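Local atomic coordinates of putative carboxylesterase (Lactobacillus plantarum WCFS1, PDB entry 3BJR), a protein that is a putative carboxylesterase of the alpha/beta-hydrolase type, probably hydrolysing carboxylic ester bonds. Residues 52-57 and 110-115; 203-208 and 225-230. All blocks are in the same frame, centred on the assembly; numbering follows the deposited sequence.

Interaction 1: 52-57 and 110-115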
loop_
_atom_site.group_PDB
_atom_site.type_symbol
_atom_site.label_atom_id
_atom_site.label_comp_id
_atom_site.label_asym_id
_atom_site.label_seq_id
_atom_site.Cartn_x
_atom_site.Cartn_y
_atom_site.Cartn_z
ATOM N N ALA A 52 -3.762 20.537 -12.228
ATOM C CA ALA A 52 -4.638 19.954 -13.231
ATOM C C ALA A 52 -4.450 18.433 -13.235
ATOM O O ALA A 52 -3.334 17.927 -13.096
ATOM C CB ALA A 52 -4.359 20.539 -14.602
ATOM N N ILE A 53 -5.565 17.711 -13.363
ATOM C CA ILE A 53 -5.571 16.254 -13.464
ATOM C C ILE A 53 -6.021 15.870 -14.872
ATOM O O ILE A 53 -6.952 16.464 -15.387
ATOM C CB ILE A 53 -6.558 15.591 -12.442
ATOM C CG1 ILE A 53 -6.059 15.785 -11.020
ATOM C CG2 ILE A 53 -6.577 14.052 -12.641
ATOM C CD1 ILE A 53 -4.866 14.812 -10.666
ATOM N N ILE A 54 -5.373 14.877 -15.479
ATOM C CA ILE A 54 -5.831 14.302 -16.763
ATOM C C ILE A 54 -6.173 12.836 -16.476
ATOM O O ILE A 54 -5.285 12.027 -16.253
ATOM C CB ILE A 54 -4.779 14.294 -17.932
ATOM C CG1 ILE A 54 -4.155 15.702 -18.175
ATOM C CG2 ILE A 54 -5.437 13.662 -19.218
ATOM C CD1 ILE A 54 -2.831 15.696 -18.974
ATOM N N ILE A 55 -7.457 12.517 -16.459
ATOM C CA ILE A 55 -7.951 11.160 -16.211
ATOM C C ILE A 55 -7.747 10.328 -17.470
ATOM O O ILE A 55 -8.171 10.743 -18.550
ATOM C CB ILE A 55 -9.465 11.172 -15.842
ATOM C CG1 ILE A 55 -9.738 12.037 -14.602
ATOM C CG2 ILE A 55 -10.107 9.687 -15.692
ATOM C CD1 ILE A 55 -9.223 11.498 -13.298
ATOM N N VAL A 56 -7.007 9.221 -17.359
ATOM C CA VAL A 56 -6.812 8.276 -18.478
ATOM C C VAL A 56 -7.655 7.046 -18.066
ATOM O O VAL A 56 -7.262 6.254 -17.180
ATOM C CB VAL A 56 -5.348 7.955 -18.739
ATOM C CG1 VAL A 56 -5.223 7.082 -19.989
ATOM C CG2 VAL A 56 -4.537 9.267 -18.879
ATOM N N PRO A 57 -8.864 6.928 -18.632
ATOM C CA PRO A 57 -9.765 5.893 -18.161
ATOM C C PRO A 57 -9.458 4.479 -18.678
ATOM O O PRO A 57 -8.435 4.260 -19.378
ATOM C CB PRO A 57 -11.128 6.393 -18.653
ATOM C CG PRO A 57 -10.820 7.117 -19.852
ATOM C CD PRO A 57 -9.495 7.744 -19.694
ATOM N N ASN A 110 1.100 18.220 -23.343
ATOM C CA ASN A 110 1.645 19.314 -24.080
ATOM C C ASN A 110 0.611 20.450 -24.322
ATOM O O ASN A 110 0.940 21.606 -24.211
ATOM C CB ASN A 110 2.147 18.801 -25.432
ATOM C CG ASN A 110 2.864 19.849 -26.222
ATOM O OD1 ASN A 110 3.652 20.606 -25.688
ATOM N ND2 ASN A 110 2.670 19.837 -27.517
ATOM N N LEU A 111 -0.619 20.106 -24.662
ATOM C CA LEU A 111 -1.681 21.080 -24.900
ATOM C C LEU A 111 -1.983 21.798 -23.618
ATOM O O LEU A 111 -2.176 22.994 -23.627
ATOM C CB LEU A 111 -2.939 20.380 -25.370
ATOM C CG LEU A 111 -4.145 21.219 -25.822
ATOM C CD1 LEU A 111 -3.855 21.839 -27.152
ATOM C CD2 LEU A 111 -5.377 20.349 -25.894
ATOM N N LEU A 112 -2.072 21.078 -22.499
ATOM C CA LEU A 112 -2.311 21.742 -21.211
ATOM C C LEU A 112 -1.239 22.788 -20.907
ATOM O O LEU A 112 -1.577 23.877 -20.526
ATOM C CB LEU A 112 -2.469 20.759 -20.045
ATOM C CG LEU A 112 -3.882 20.273 -19.758
ATOM C CD1 LEU A 112 -4.538 19.443 -20.901
ATOM C CD2 LEU A 112 -3.909 19.575 -18.383
ATOM N N ARG A 113 0.043 22.447 -21.065
ATOM C CA ARG A 113 1.134 23.416 -20.832
ATOM C C ARG A 113 1.181 24.607 -21.741
ATOM O O ARG A 113 1.602 25.701 -21.328
ATOM C CB ARG A 113 2.484 22.789 -20.995
ATOM C CG ARG A 113 2.839 22.091 -19.865
ATOM C CD ARG A 113 4.294 22.129 -19.540
ATOM N NE ARG A 113 4.335 21.516 -18.195
ATOM C CZ ARG A 113 4.298 20.212 -17.928
ATOM N NH1 ARG A 113 4.358 19.299 -18.892
ATOM N NH2 ARG A 113 4.287 19.827 -16.675
ATOM N N GLN A 114 0.849 24.353 -23.001
ATOM C CA GLN A 114 0.736 25.377 -23.976
ATOM C C GLN A 114 -0.358 26.363 -23.638
ATOM O O GLN A 114 -0.245 27.523 -23.997
ATOM C CB GLN A 114 0.380 24.762 -25.346
ATOM C CG GLN A 114 1.539 23.949 -25.951
ATOM C CD GLN A 114 1.257 23.472 -27.351
ATOM O OE1 GLN A 114 0.110 23.199 -27.710
ATOM N NE2 GLN A 114 2.316 23.386 -28.164
ATOM N N HIS A 115 -1.449 25.894 -23.031
ATOM C CA HIS A 115 -2.619 26.748 -22.797
ATOM C C HIS A 115 -2.871 26.992 -21.325
ATOM O O HIS A 115 -3.957 27.364 -20.921
ATOM C CB HIS A 115 -3.833 26.110 -23.476
ATOM C CG HIS A 115 -3.717 26.094 -24.963
ATOM N ND1 HIS A 115 -3.904 27.226 -25.725
ATOM C CD2 HIS A 115 -3.356 25.116 -25.826
ATOM C CE1 HIS A 115 -3.689 26.939 -26.997
ATOM N NE2 HIS A 115 -3.362 25.664 -27.088
#
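L112 meets I54 and A52 through one methyl group, CD2. This atom lies 3.9 Å from I54 CG1 and 3.9 Å from A52 CB. I54 and L112 reach toward each other tip to tip, and I54 CD1 also comes to 4.1 Å from L112 CD2. The torsion of I54 sets up this approach: CG1 stands anti to the carbonyl carbon (chi1 -52°), and the chain then runs out extended through chi2 (162°) toward the helix. A52 and I54 are two apart on the strand, so both CB atoms point to the same side. The contact is apolar and buried. It joins strand 50-56, inside the mixed sheet, to helix 100-114, which packs on one face of it, as helices do in the alpha/beta-hydrolase fold. Between A52 and I54, I53 points to the other face and packs on F76 of helix 66-77. The strand is held on both edges by backbone hydrogen bonds: A52 and I54 pair with strand 125-131, and I53 with strand 82-87. I54 also packs on I126 of strand 125-131.

Interaction 2: 203-208 and 225-230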
loop_
_atom_site.group_PDB
_atom_site.type_symbol
_atom_site.label_atom_id
_atom_site.label_comp_id
_atom_site.label_asym_id
_atom_site.label_seq_id
_atom_site.Cartn_x
_atom_site.Cartn_y
_atom_site.Cartn_z
ATOM N N SER A 203 15.536 7.313 -14.197
ATOM C CA SER A 203 15.642 8.480 -13.309
ATOM C C SER A 203 14.680 9.596 -13.682
ATOM O O SER A 203 14.456 10.503 -12.874
ATOM C CB SER A 203 17.092 9.007 -13.254
ATOM O OG SER A 203 17.538 9.495 -14.514
ATOM N N ASP A 204 14.133 9.542 -14.902
ATOM C CA ASP A 204 13.135 10.526 -15.339
ATOM C C ASP A 204 11.711 10.185 -14.869
ATOM O O ASP A 204 10.775 11.000 -15.064
ATOM C CB ASP A 204 13.152 10.709 -16.872
ATOM C CG ASP A 204 14.459 11.270 -17.397
ATOM O OD1 ASP A 204 15.014 12.184 -16.738
ATOM O OD2 ASP A 204 14.874 10.771 -18.485
ATOM N N ASN A 205 11.520 8.995 -14.292
ATOM C CA ASN A 205 10.212 8.673 -13.715
ATOM C C ASN A 205 10.010 9.653 -12.574
ATOM O O ASN A 205 10.903 9.893 -11.747
ATOM C CB ASN A 205 10.078 7.237 -13.177
ATOM C CG ASN A 205 9.911 6.213 -14.257
ATOM O OD1 ASN A 205 10.758 6.070 -15.100
ATOM N ND2 ASN A 205 8.822 5.476 -14.217
ATOM N N GLN A 206 8.819 10.196 -12.561
ATOM C CA GLN A 206 8.345 11.156 -11.578
ATOM C C GLN A 206 7.564 10.486 -10.459
ATOM O O GLN A 206 7.188 9.326 -10.610
ATOM C CB GLN A 206 7.467 12.191 -12.320
ATOM C CG GLN A 206 8.281 12.908 -13.403
ATOM C CD GLN A 206 9.501 13.583 -12.824
ATOM O OE1 GLN A 206 9.371 14.346 -11.897
ATOM N NE2 GLN A 206 10.701 13.298 -13.366
ATOM N N PRO A 207 7.343 11.199 -9.328
ATOM C CA PRO A 207 6.619 10.650 -8.179
ATOM C C PRO A 207 5.308 9.987 -8.564
ATOM O O PRO A 207 4.534 10.545 -9.361
ATOM C CB PRO A 207 6.388 11.853 -7.298
ATOM C CG PRO A 207 7.605 12.728 -7.573
ATOM C CD PRO A 207 7.840 12.563 -9.042
ATOM N N THR A 208 5.058 8.820 -7.953
ATOM C CA THR A 208 3.947 7.973 -8.329
ATOM C C THR A 208 3.099 7.522 -7.148
ATOM O O THR A 208 3.606 6.957 -6.187
ATOM C CB THR A 208 4.499 6.736 -9.078
ATOM O OG1 THR A 208 5.309 7.180 -10.182
ATOM C CG2 THR A 208 3.361 5.787 -9.604
ATOM N N LEU A 225 2.904 -4.619 -7.557
ATOM C CA LEU A 225 3.922 -4.753 -6.545
ATOM C C LEU A 225 5.300 -4.717 -7.196
ATOM O O LEU A 225 6.228 -4.176 -6.628
ATOM C CB LEU A 225 3.746 -6.040 -5.737
ATOM C CG LEU A 225 2.577 -6.104 -4.741
ATOM C CD1 LEU A 225 2.460 -7.477 -4.194
ATOM C CD2 LEU A 225 2.792 -5.133 -3.628
ATOM N N ALA A 226 5.418 -5.268 -8.400
ATOM C CA ALA A 226 6.689 -5.309 -9.116
ATOM C C ALA A 226 7.079 -3.937 -9.592
ATOM O O ALA A 226 8.244 -3.600 -9.566
ATOM C CB ALA A 226 6.620 -6.284 -10.273
ATOM N N TYR A 227 6.111 -3.150 -10.033
ATOM C CA TYR A 227 6.353 -1.811 -10.457
ATOM C C TYR A 227 6.810 -0.969 -9.257
ATOM O O TYR A 227 7.726 -0.177 -9.383
ATOM C CB TYR A 227 5.065 -1.215 -11.071
ATOM C CG TYR A 227 5.216 0.124 -11.727
ATOM C CD1 TYR A 227 5.939 0.264 -12.879
ATOM C CD2 TYR A 227 4.570 1.254 -11.240
ATOM C CE1 TYR A 227 6.080 1.518 -13.497
ATOM C CE2 TYR A 227 4.710 2.498 -11.852
ATOM C CZ TYR A 227 5.456 2.623 -12.992
ATOM O OH TYR A 227 5.613 3.859 -13.627
ATOM N N ALA A 228 6.152 -1.125 -8.107
ATOM C CA ALA A 228 6.490 -0.373 -6.889
ATOM C C ALA A 228 7.913 -0.696 -6.471
ATOM O O ALA A 228 8.657 0.174 -6.073
ATOM C CB ALA A 228 5.510 -0.705 -5.787
ATOM N N THR A 229 8.278 -1.964 -6.566
ATOM C CA THR A 229 9.628 -2.426 -6.277
ATOM C C THR A 229 10.662 -1.767 -7.201
ATOM O O THR A 229 11.761 -1.435 -6.758
ATOM C CB THR A 229 9.691 -3.935 -6.382
ATOM O OG1 THR A 229 8.673 -4.493 -5.557
ATOM C CG2 THR A 229 11.023 -4.484 -5.887
ATOM N N ALA A 230 10.293 -1.540 -8.461
ATOM C CA ALA A 230 11.183 -0.909 -9.430
ATOM C C ALA A 230 11.279 0.555 -9.089
ATOM O O ALA A 230 12.342 1.147 -9.188
ATOM C CB ALA A 230 10.676 -1.099 -10.886
#
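Y227 extends its ring from the helix toward segment 203-208 because CG is anti to its backbone N (chi1 -172°). N205 comes from the opposite direction, with CG beside its own backbone N (chi1 -76°). The two ends meet at 3.6 Å between N205 ND2 and Y227 OH. This is a close polar approach, not a hydrogen bond, and the amide and ring planes are 56° apart. N205 ND2 instead bonds to D143 OD1 on helix 133-153, and N205 OD1 accepts from the backbone N of N202. Both polar atoms of the amide are therefore bonded, which fixes its rotation. T208 supplies the second touch: its CG2 lies at the ring edge, near the ring plane, 4.2 Å from Y227 CE2. The contact joins the loop before strand 208-213, and the strand's first residue T208, to helix 222-233, which follows that strand. Strand 208-213, this helix and the parallel neighbouring strand 238-243 form a beta-alpha-beta unit near the end of this chain's sheet. Next to N205, Q206 NE2 bonds to D204 O at 2.9 Å, from above the carbonyl plane. T208 OG1 bonds to Q206 O at 2.9 Å, in the carbonyl plane. L225, A228 and T229 of the helix also pack against the second subunit.

In the fold
Both interactions join the central sheet, or the loop entering it, to a helix. Interaction 1 uses strand 50-56 in the sheet interior. Interaction 2 lies where the chain enters strand 208-213, next to strand 238-243, outermost within this chain. Strands 125-131 and 165-168 lie between. The contact centres are 21 Å apart. The nearest atoms are about 9 Å apart, so the two do not touch. Strand 125-131 pairs with strand 50-56 and leads to S132, within a GxSxG pattern consistent with a nucleophile elbow. Helix 133-153 follows and carries D143, the partner of N205 in interaction 2. The helix of interaction 2 also packs on the second subunit; no other chain touches the segments of interaction 1.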